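PDB 2ETS: hypothetical protein from Staphylococcus aureus subsp. aureus, which is of unknown function but represents a bacterial family, DUF1798, whose members adopt a four-helical bundle fold. Local coordinates for residues A[63-68]-A[77-82]; A[18-23]-A[112-117]. All blocks are in the same frame, centred on the assembly; numbering follows the deposited sequence.

The chain is a single four-helix bundle, made by helices 12-37, 43-63, 76-92 and 100-120. Contact 2 joins the first and last of these through 18-23 and 112-117. Contact 1 lies between those segments in sequence. It sets the short helix 65-68, just after helix 43-63, against the start of helix 76-92. The centre of contact 1 is about 13 Å from that of the chain, the centre of contact 2 about 8 Å, and the two centres are about 13 Å apart. The contacts meet through a salt bridge from Lys-78 to Asp-113 and through Leu-82 and Ile-68 packing on Ile-117. The third helix is tied to the last by Lys-78 and Leu-82, the connection before it by Ile-68.

Contact 1: A[63-68]-A[77-82]; sequences LHREFI and RKFELL
A single water joins Arg-65 to Glu-80. It accepts from Arg-65 NE at 2.5 Å and donates to Glu-80 OE2 at 2.6 Å. The two charged groups do not meet directly: Arg-65 NE and Glu-80 OE2 are 4.1 Å apart, too far for a salt bridge. The carboxylate oxygen lies at the edge of the guanidinium, near its plane, and the two planes are 31° apart. Glu-80 bends at chi2 (-60°), which brings its carboxylate back to the water. On the same edge of the guanidinium, Arg-65 NH2 is hydrogen-bonded to Ser-76 OG. Two bonds, one to the water and one to Ser-76, thus hold that edge of the arginine.

Phe-79 fills the apolar part of the contact. Its CG stands anti to the backbone N (chi1 -178°), and the ring reaches in between Arg-65 and Ile-68. The aliphatic part of Arg-65 passes the ring at a slant, with CG 3.7 Å from Phe-79 CE2. This is contact through methylenes, not a cation-pi stack; the guanidinium and ring planes are perpendicular. Ile-68 meets the CD1 and CE1 side of the ring at about a right angle. Its CG2 is modelled 3.3 Å from Phe-79 CD1, closer than usual, so the tightness is uncertain.

His-64 is the N-cap residue of helix 65-68. Ile-69, in the following loop, also touches Phe-79. Ile-68 reaches Ile-117 of helix 100-120, so the short helix 65-68 packs against both helix 76-92 and the last helix of the bundle.

Contact 2: A[18-23]-A[112-117]; sequences ESLIYE and YDLQNI
Leu-114 reaches across to Ile-21 and Leu-20. Ile-21 takes the closer part of the contact: its CG1 is 3.8 Å from Leu-114 CB and 3.9 Å from Leu-114 CD1. The two side chains lie alongside each other, pointing opposite ways, so they touch along their lengths. Leu-114 CD1 also approaches the backbone, 4.0 Å from Ile-21 N. The other methyl of Leu-114 turns to Leu-20, where CD2 is 4.1 Å from Leu-20 CD1. The two leucines are nearly perpendicular. One leucine thus serves two successive residues of the facing helix with its two branches.

Gln-115 adds a contact at the more open side. Its chain bends at chi2 (-62°) and carries the amide over to helix 12-37. There OE1 lies 3.7 Å from Ile-21 CD1, a van der Waals contact of a polar atom with a methyl group.

This is antiparallel packing of the first and last helices of the four-helix bundle. The axes of the two short segments approach to 10.0 Å, with their directions 158° apart. Ile-21 and Leu-114 have the nearest CA atoms, 6.7 Å apart.

Outside this shell, Leu-20 also packs on Ile-57, Leu-58 and Ile-61 of helix 43-63. Leu-114 has a further neighbour in Val-24, one turn along helix 12-37 from Leu-20, while Ile-117 touches Val-17 of the same helix. Polar side chains join these helices to the others. Both carboxylate oxygens of buried Glu-23 are hydrogen-bonded to helix 43-63, OE1 to Tyr-50 OH and OE2 to His-53 NE2. On helix 100-120, buried Asp-113 forms a salt bridge with Lys-78 of helix 76-92.

Contact 1: A[63-68]-A[77-82]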
ATOM      1  N   LEU A  63      -4.944  10.571  -9.028  1.00 52.53           N
ATOM      2  CA  LEU A  63      -4.865  11.574 -10.090  1.00 52.69           C
ATOM      3  C   LEU A  63      -4.232  11.009 -11.376  1.00 51.37           C
ATOM      4  O   LEU A  63      -4.470  11.520 -12.430  1.00 49.88           O
ATOM      5  CB  LEU A  63      -4.114  12.821  -9.616  1.00 53.43           C
ATOM      6  CG  LEU A  63      -4.677  13.553  -8.381  1.00 56.51           C
ATOM      7  CD1 LEU A  63      -3.760  14.718  -7.959  1.00 48.42           C
ATOM      8  CD2 LEU A  63      -6.107  14.055  -8.601  1.00 56.73           C
ATOM      9  N   HIS A  64      -3.455   9.933 -11.298  1.00 53.74           N
ATOM     10  CA  HIS A  64      -2.904   9.300 -12.507  1.00 53.68           C
ATOM     11  C   HIS A  64      -3.612   8.032 -12.927  1.00 53.21           C
ATOM     12  O   HIS A  64      -3.051   7.265 -13.701  1.00 53.16           O
ATOM     13  CB  HIS A  64      -1.430   8.968 -12.306  1.00 54.57           C
ATOM     14  CG  HIS A  64      -0.611  10.148 -11.929  1.00 54.06           C
ATOM     15  ND1 HIS A  64       0.045  10.921 -12.861  1.00 56.19           N
ATOM     16  CD2 HIS A  64      -0.380  10.721 -10.727  1.00 54.25           C
ATOM     17  CE1 HIS A  64       0.670  11.903 -12.244  1.00 55.59           C
ATOM     18  NE2 HIS A  64       0.428  11.806 -10.949  1.00 55.91           N
ATOM     19  N   ARG A  65      -4.847   7.838 -12.462  1.00 55.35           N
ATOM     20  CA  ARG A  65      -5.646   6.625 -12.761  1.00 55.88           C
ATOM     21  C   ARG A  65      -5.651   6.232 -14.252  1.00 57.43           C
ATOM     22  O   ARG A  65      -5.362   5.084 -14.600  1.00 55.34           O
ATOM     23  CB  ARG A  65      -7.093   6.796 -12.270  1.00 55.26           C
ATOM     24  CG  ARG A  65      -7.947   5.551 -12.500  1.00 56.64           C
ATOM     25  CD  ARG A  65      -9.400   5.677 -12.058  1.00 55.69           C
ATOM     26  NE  ARG A  65     -10.248   4.698 -12.751  1.00 50.15           N
ATOM     27  CZ  ARG A  65     -10.622   4.785 -14.035  1.00 65.05           C
ATOM     28  NH1 ARG A  65     -10.254   5.812 -14.807  1.00 61.31           N
ATOM     29  NH2 ARG A  65     -11.383   3.830 -14.569  1.00 66.34           N
ATOM     30  N   GLU A  66      -5.952   7.203 -15.116  1.00 58.39           N
ATOM     31  CA  GLU A  66      -6.098   6.977 -16.567  1.00 58.64           C
ATOM     32  C   GLU A  66      -4.834   6.387 -17.212  1.00 56.68           C
ATOM     33  O   GLU A  66      -4.931   5.513 -18.074  1.00 58.41           O
ATOM     34  CB  GLU A  66      -6.489   8.285 -17.290  1.00 60.01           C
ATOM     35  CG  GLU A  66      -7.847   8.874 -16.893  1.00 64.07           C
ATOM     36  N   PHE A  67      -3.660   6.846 -16.787  1.00 54.83           N
ATOM     37  CA  PHE A  67      -2.395   6.268 -17.261  1.00 55.59           C
ATOM     38  C   PHE A  67      -2.201   4.859 -16.717  1.00 56.26           C
ATOM     39  O   PHE A  67      -2.064   3.900 -17.486  1.00 55.67           O
ATOM     40  CB  PHE A  67      -1.185   7.106 -16.843  1.00 57.23           C
ATOM     41  CG  PHE A  67       0.114   6.650 -17.481  1.00 58.27           C
ATOM     42  CD1 PHE A  67       0.840   5.582 -16.956  1.00 60.42           C
ATOM     43  CD2 PHE A  67       0.590   7.269 -18.628  1.00 62.56           C
ATOM     44  CE1 PHE A  67       2.022   5.154 -17.555  1.00 53.42           C
ATOM     45  CE2 PHE A  67       1.774   6.844 -19.228  1.00 65.17           C
ATOM     46  CZ  PHE A  67       2.487   5.778 -18.679  1.00 60.65           C
ATOM     47  N   ILE A  68      -2.200   4.762 -15.385  1.00 54.07           N
ATOM     48  CA  ILE A  68      -1.896   3.526 -14.688  1.00 54.01           C
ATOM     49  C   ILE A  68      -2.764   2.338 -15.145  1.00 52.43           C
ATOM     50  O   ILE A  68      -2.249   1.246 -15.294  1.00 50.97           O
ATOM     51  CB  ILE A  68      -1.995   3.728 -13.156  1.00 54.74           C
ATOM     52  CG1 ILE A  68      -0.768   4.513 -12.668  1.00 58.35           C
ATOM     53  CG2 ILE A  68      -2.085   2.384 -12.432  1.00 47.27           C
ATOM     54  CD1 ILE A  68      -0.981   5.237 -11.376  1.00 61.12           C
ATOM     55  N   ARG A  77     -10.656  -2.198 -12.541  1.00 46.69           N
ATOM     56  CA  ARG A  77     -10.966  -3.017 -11.365  1.00 48.71           C
ATOM     57  C   ARG A  77      -9.721  -3.319 -10.505  1.00 49.02           C
ATOM     58  O   ARG A  77      -9.731  -3.084  -9.306  1.00 48.08           O
ATOM     59  CB  ARG A  77     -11.616  -4.329 -11.765  1.00 47.79           C
ATOM     60  CG  ARG A  77     -12.332  -5.008 -10.578  1.00 51.92           C
ATOM     61  CD  ARG A  77     -13.088  -6.254 -11.008  1.00 53.66           C
ATOM     62  NE  ARG A  77     -12.093  -7.251 -11.289  1.00 56.60           N
ATOM     63  CZ  ARG A  77     -11.623  -8.144 -10.425  1.00 57.11           C
ATOM     64  NH1 ARG A  77     -12.106  -8.286  -9.192  1.00 59.43           N
ATOM     65  NH2 ARG A  77     -10.660  -8.941 -10.833  1.00 49.39           N
ATOM     66  N   LYS A  78      -8.659  -3.818 -11.134  1.00 50.49           N
ATOM     67  CA  LYS A  78      -7.409  -4.149 -10.453  1.00 51.53           C
ATOM     68  C   LYS A  78      -6.806  -2.918  -9.769  1.00 52.43           C
ATOM     69  O   LYS A  78      -6.266  -3.014  -8.687  1.00 53.51           O
ATOM     70  CB  LYS A  78      -6.390  -4.743 -11.444  1.00 53.28           C
ATOM     71  CG  LYS A  78      -6.634  -6.220 -11.871  1.00 64.63           C
ATOM     72  CD  LYS A  78      -6.094  -7.261 -10.861  1.00 82.43           C
ATOM     73  CE  LYS A  78      -4.518  -7.245 -10.809  1.00 84.71           C
ATOM     74  NZ  LYS A  78      -3.963  -7.925  -9.584  1.00 79.16           N
ATOM     75  N   PHE A  79      -6.921  -1.750 -10.391  1.00 50.73           N
ATOM     76  CA  PHE A  79      -6.449  -0.523  -9.776  1.00 49.80           C
ATOM     77  C   PHE A  79      -7.236  -0.191  -8.494  1.00 50.04           C
ATOM     78  O   PHE A  79      -6.647   0.213  -7.483  1.00 50.42           O
ATOM     79  CB  PHE A  79      -6.516   0.618 -10.784  1.00 50.18           C
ATOM     80  CG  PHE A  79      -6.011   1.942 -10.272  1.00 50.03           C
ATOM     81  CD1 PHE A  79      -4.649   2.247 -10.308  1.00 51.81           C
ATOM     82  CD2 PHE A  79      -6.903   2.920  -9.833  1.00 52.74           C
ATOM     83  CE1 PHE A  79      -4.176   3.502  -9.881  1.00 54.82           C
ATOM     84  CE2 PHE A  79      -6.437   4.185  -9.387  1.00 55.03           C
ATOM     85  CZ  PHE A  79      -5.066   4.472  -9.420  1.00 54.80           C
ATOM     86  N   GLU A  80      -8.546  -0.383  -8.517  1.00 51.56           N
ATOM     87  CA  GLU A  80      -9.368  -0.135  -7.321  1.00 51.82           C
ATOM     88  C   GLU A  80      -9.089  -1.131  -6.193  1.00 50.01           C
ATOM     89  O   GLU A  80      -9.050  -0.761  -5.015  1.00 46.85           O
ATOM     90  CB  GLU A  80     -10.858  -0.124  -7.642  1.00 51.43           C
ATOM     91  CG  GLU A  80     -11.310   0.985  -8.634  1.00 48.74           C
ATOM     92  CD  GLU A  80     -11.010   2.421  -8.139  1.00 61.27           C
ATOM     93  OE1 GLU A  80     -11.176   2.702  -6.933  1.00 53.93           O
ATOM     94  OE2 GLU A  80     -10.593   3.267  -8.962  1.00 61.05           O
ATOM     95  N   LEU A  81      -8.871  -2.385  -6.537  1.00 50.09           N
ATOM     96  CA  LEU A  81      -8.512  -3.355  -5.499  1.00 49.91           C
ATOM     97  C   LEU A  81      -7.168  -3.092  -4.889  1.00 47.30           C
ATOM     98  O   LEU A  81      -6.991  -3.284  -3.703  1.00 46.17           O
ATOM     99  CB  LEU A  81      -8.565  -4.770  -6.048  1.00 53.51           C
ATOM    100  CG  LEU A  81      -9.975  -5.097  -6.549  1.00 65.60           C
ATOM    101  CD1 LEU A  81     -10.036  -6.560  -7.010  1.00 73.43           C
ATOM    102  CD2 LEU A  81     -11.041  -4.812  -5.482  1.00 76.30           C
ATOM    103  N   LEU A  82      -6.221  -2.629  -5.704  1.00 46.99           N
ATOM    104  CA  LEU A  82      -4.903  -2.350  -5.237  1.00 49.28           C
ATOM    105  C   LEU A  82      -4.966  -1.262  -4.186  1.00 51.16           C
ATOM    106  O   LEU A  82      -4.347  -1.403  -3.135  1.00 53.27           O
ATOM    107  CB  LEU A  82      -3.992  -1.949  -6.378  1.00 47.78           C
ATOM    108  CG  LEU A  82      -2.604  -1.481  -5.956  1.00 53.34           C
ATOM    109  CD1 LEU A  82      -1.801  -2.538  -5.190  1.00 56.66           C
ATOM    110  CD2 LEU A  82      -1.833  -0.974  -7.198  1.00 53.16           C
TER
HETATM  111  O   HOH W   1     -10.079   2.589 -11.415  1.00 57.10           O

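Contact 2: A[18-23]-A[112-117]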
ATOM      1  N   GLU A  18       7.301   4.062  -6.213  1.00 58.07           N
ATOM      2  CA  GLU A  18       8.435   3.760  -5.311  1.00 60.56           C
ATOM      3  C   GLU A  18       8.126   4.145  -3.857  1.00 60.63           C
ATOM      4  O   GLU A  18       8.529   3.458  -2.906  1.00 60.22           O
ATOM      5  CB  GLU A  18       9.730   4.448  -5.797  1.00 56.52           C
ATOM      6  CG  GLU A  18      10.498   3.549  -6.746  1.00 59.98           C
ATOM      7  CD  GLU A  18      11.687   4.217  -7.425  1.00 64.57           C
ATOM      8  OE1 GLU A  18      11.556   5.371  -7.907  1.00 72.62           O
ATOM      9  OE2 GLU A  18      12.762   3.572  -7.486  1.00 68.68           O
ATOM     10  N   SER A  19       7.403   5.247  -3.700  1.00 60.04           N
ATOM     11  CA  SER A  19       6.935   5.645  -2.398  1.00 60.32           C
ATOM     12  C   SER A  19       5.992   4.627  -1.768  1.00 57.57           C
ATOM     13  O   SER A  19       6.096   4.355  -0.585  1.00 59.19           O
ATOM     14  CB  SER A  19       6.242   6.991  -2.468  1.00 61.60           C
ATOM     15  OG  SER A  19       6.080   7.472  -1.154  1.00 70.80           O
ATOM     16  N   LEU A  20       5.055   4.084  -2.536  1.00 56.47           N
ATOM     17  CA  LEU A  20       4.150   3.078  -2.000  1.00 54.42           C
ATOM     18  C   LEU A  20       4.904   1.771  -1.710  1.00 51.51           C
ATOM     19  O   LEU A  20       4.635   1.088  -0.734  1.00 51.61           O
ATOM     20  CB  LEU A  20       2.998   2.802  -2.971  1.00 56.67           C
ATOM     21  CG  LEU A  20       1.964   3.904  -3.175  1.00 60.27           C
ATOM     22  CD1 LEU A  20       1.040   3.523  -4.318  1.00 60.39           C
ATOM     23  CD2 LEU A  20       1.170   4.100  -1.914  1.00 60.10           C
ATOM     24  N   ILE A  21       5.824   1.403  -2.582  1.00 51.67           N
ATOM     25  CA  ILE A  21       6.648   0.227  -2.351  1.00 52.46           C
ATOM     26  C   ILE A  21       7.357   0.299  -1.001  1.00 52.40           C
ATOM     27  O   ILE A  21       7.222  -0.625  -0.155  1.00 52.22           O
ATOM     28  CB  ILE A  21       7.634  -0.003  -3.514  1.00 51.79           C
ATOM     29  CG1 ILE A  21       6.811  -0.500  -4.734  1.00 49.82           C
ATOM     30  CG2 ILE A  21       8.688  -1.061  -3.140  1.00 49.42           C
ATOM     31  CD1 ILE A  21       7.607  -0.640  -6.029  1.00 54.71           C
ATOM     32  N   TYR A  22       8.068   1.397  -0.783  1.00 50.85           N
ATOM     33  CA  TYR A  22       8.712   1.652   0.516  1.00 50.13           C
ATOM     34  C   TYR A  22       7.686   1.521   1.645  1.00 48.46           C
ATOM     35  O   TYR A  22       7.938   0.833   2.642  1.00 45.38           O
ATOM     36  CB  TYR A  22       9.394   3.034   0.560  1.00 49.38           C
ATOM     37  CG  TYR A  22       9.691   3.540   1.983  1.00 48.33           C
ATOM     38  CD1 TYR A  22      10.892   3.219   2.669  1.00 58.10           C
ATOM     39  CD2 TYR A  22       8.784   4.344   2.631  1.00 53.49           C
ATOM     40  CE1 TYR A  22      11.135   3.699   3.978  1.00 57.05           C
ATOM     41  CE2 TYR A  22       9.024   4.833   3.910  1.00 53.90           C
ATOM     42  CZ  TYR A  22      10.164   4.496   4.585  1.00 61.01           C
ATOM     43  OH  TYR A  22      10.271   5.027   5.855  1.00 60.25           O
ATOM     44  N   GLU A  23       6.526   2.186   1.482  1.00 46.79           N
ATOM     45  CA  GLU A  23       5.527   2.188   2.546  1.00 49.09           C
ATOM     46  C   GLU A  23       4.933   0.786   2.867  1.00 50.25           C
ATOM     47  O   GLU A  23       4.725   0.434   4.035  1.00 50.86           O
ATOM     48  CB  GLU A  23       4.440   3.195   2.224  1.00 50.01           C
ATOM     49  CG  GLU A  23       4.880   4.646   2.452  1.00 55.91           C
ATOM     50  CD  GLU A  23       5.137   4.983   3.917  1.00 55.73           C
ATOM     51  OE1 GLU A  23       5.051   4.060   4.771  1.00 59.84           O
ATOM     52  OE2 GLU A  23       5.415   6.176   4.214  1.00 62.05           O
ATOM     53  N   TYR A 112       3.305  -7.380  -5.654  1.00 48.16           N
ATOM     54  CA  TYR A 112       3.301  -7.883  -7.019  1.00 51.36           C
ATOM     55  C   TYR A 112       2.726  -6.839  -8.016  1.00 50.28           C
ATOM     56  O   TYR A 112       3.353  -6.486  -9.016  1.00 50.48           O
ATOM     57  CB  TYR A 112       2.597  -9.245  -7.109  1.00 54.73           C
ATOM     58  CG  TYR A 112       2.419  -9.694  -8.514  1.00 54.33           C
ATOM     59  CD1 TYR A 112       1.317  -9.274  -9.259  1.00 60.17           C
ATOM     60  CD2 TYR A 112       3.361 -10.513  -9.126  1.00 58.04           C
ATOM     61  CE1 TYR A 112       1.162  -9.659 -10.584  1.00 63.10           C
ATOM     62  CE2 TYR A 112       3.205 -10.911 -10.460  1.00 48.56           C
ATOM     63  CZ  TYR A 112       2.115 -10.472 -11.174  1.00 51.74           C
ATOM     64  OH  TYR A 112       1.963 -10.830 -12.493  1.00 57.76           O
ATOM     65  N   ASP A 113       1.558  -6.313  -7.715  1.00 49.51           N
ATOM     66  CA  ASP A 113       0.975  -5.254  -8.531  1.00 51.19           C
ATOM     67  C   ASP A 113       1.851  -4.010  -8.668  1.00 52.89           C
ATOM     68  O   ASP A 113       1.981  -3.421  -9.745  1.00 52.56           O
ATOM     69  CB  ASP A 113      -0.338  -4.839  -7.910  1.00 53.75           C
ATOM     70  CG  ASP A 113      -1.442  -5.875  -8.122  1.00 57.49           C
ATOM     71  OD1 ASP A 113      -1.288  -6.774  -8.994  1.00 54.94           O
ATOM     72  OD2 ASP A 113      -2.470  -5.758  -7.416  1.00 58.13           O
ATOM     73  N   LEU A 114       2.397  -3.574  -7.543  1.00 52.58           N
ATOM     74  CA  LEU A 114       3.255  -2.394  -7.515  1.00 51.04           C
ATOM     75  C   LEU A 114       4.470  -2.537  -8.426  1.00 49.45           C
ATOM     76  O   LEU A 114       4.858  -1.587  -9.107  1.00 45.93           O
ATOM     77  CB  LEU A 114       3.702  -2.114  -6.079  1.00 50.53           C
ATOM     78  CG  LEU A 114       2.608  -1.528  -5.173  1.00 52.66           C
ATOM     79  CD1 LEU A 114       3.156  -1.360  -3.785  1.00 55.20           C
ATOM     80  CD2 LEU A 114       2.090  -0.178  -5.683  1.00 54.27           C
ATOM     81  N   GLN A 115       5.064  -3.726  -8.448  1.00 49.28           N
ATOM     82  CA  GLN A 115       6.192  -3.968  -9.337  1.00 49.57           C
ATOM     83  C   GLN A 115       5.804  -3.864 -10.803  1.00 49.59           C
ATOM     84  O   GLN A 115       6.586  -3.350 -11.609  1.00 52.14           O
ATOM     85  CB  GLN A 115       6.809  -5.345  -9.088  1.00 50.80           C
ATOM     86  CG  GLN A 115       7.684  -5.426  -7.893  1.00 51.17           C
ATOM     87  CD  GLN A 115       8.904  -4.488  -7.991  1.00 59.84           C
ATOM     88  OE1 GLN A 115       9.259  -3.842  -7.005  1.00 49.37           O
ATOM     89  NE2 GLN A 115       9.505  -4.380  -9.189  1.00 49.93           N
ATOM     90  N   ASN A 116       4.626  -4.383 -11.157  1.00 46.14           N
ATOM     91  CA  ASN A 116       4.164  -4.359 -12.528  1.00 46.63           C
ATOM     92  C   ASN A 116       3.913  -2.931 -12.971  1.00 47.22           C
ATOM     93  O   ASN A 116       4.125  -2.568 -14.141  1.00 45.18           O
ATOM     94  CB  ASN A 116       2.873  -5.177 -12.687  1.00 50.86           C
ATOM     95  CG  ASN A 116       3.120  -6.680 -12.695  1.00 51.89           C
ATOM     96  OD1 ASN A 116       4.215  -7.149 -13.009  1.00 49.75           O
ATOM     97  ND2 ASN A 116       2.098  -7.436 -12.360  1.00 43.27           N
ATOM     98  N   ILE A 117       3.429  -2.132 -12.033  1.00 47.62           N
ATOM     99  CA  ILE A 117       3.125  -0.751 -12.311  1.00 51.13           C
ATOM    100  C   ILE A 117       4.442  -0.046 -12.500  1.00 50.41           C
ATOM    101  O   ILE A 117       4.633   0.638 -13.508  1.00 50.33           O
ATOM    102  CB  ILE A 117       2.298  -0.097 -11.177  1.00 50.67           C
ATOM    103  CG1 ILE A 117       0.884  -0.667 -11.190  1.00 54.02           C
ATOM    104  CG2 ILE A 117       2.254   1.408 -11.339  1.00 51.11           C
ATOM    105  CD1 ILE A 117       0.015  -0.222 -10.004  1.00 55.67           C
TER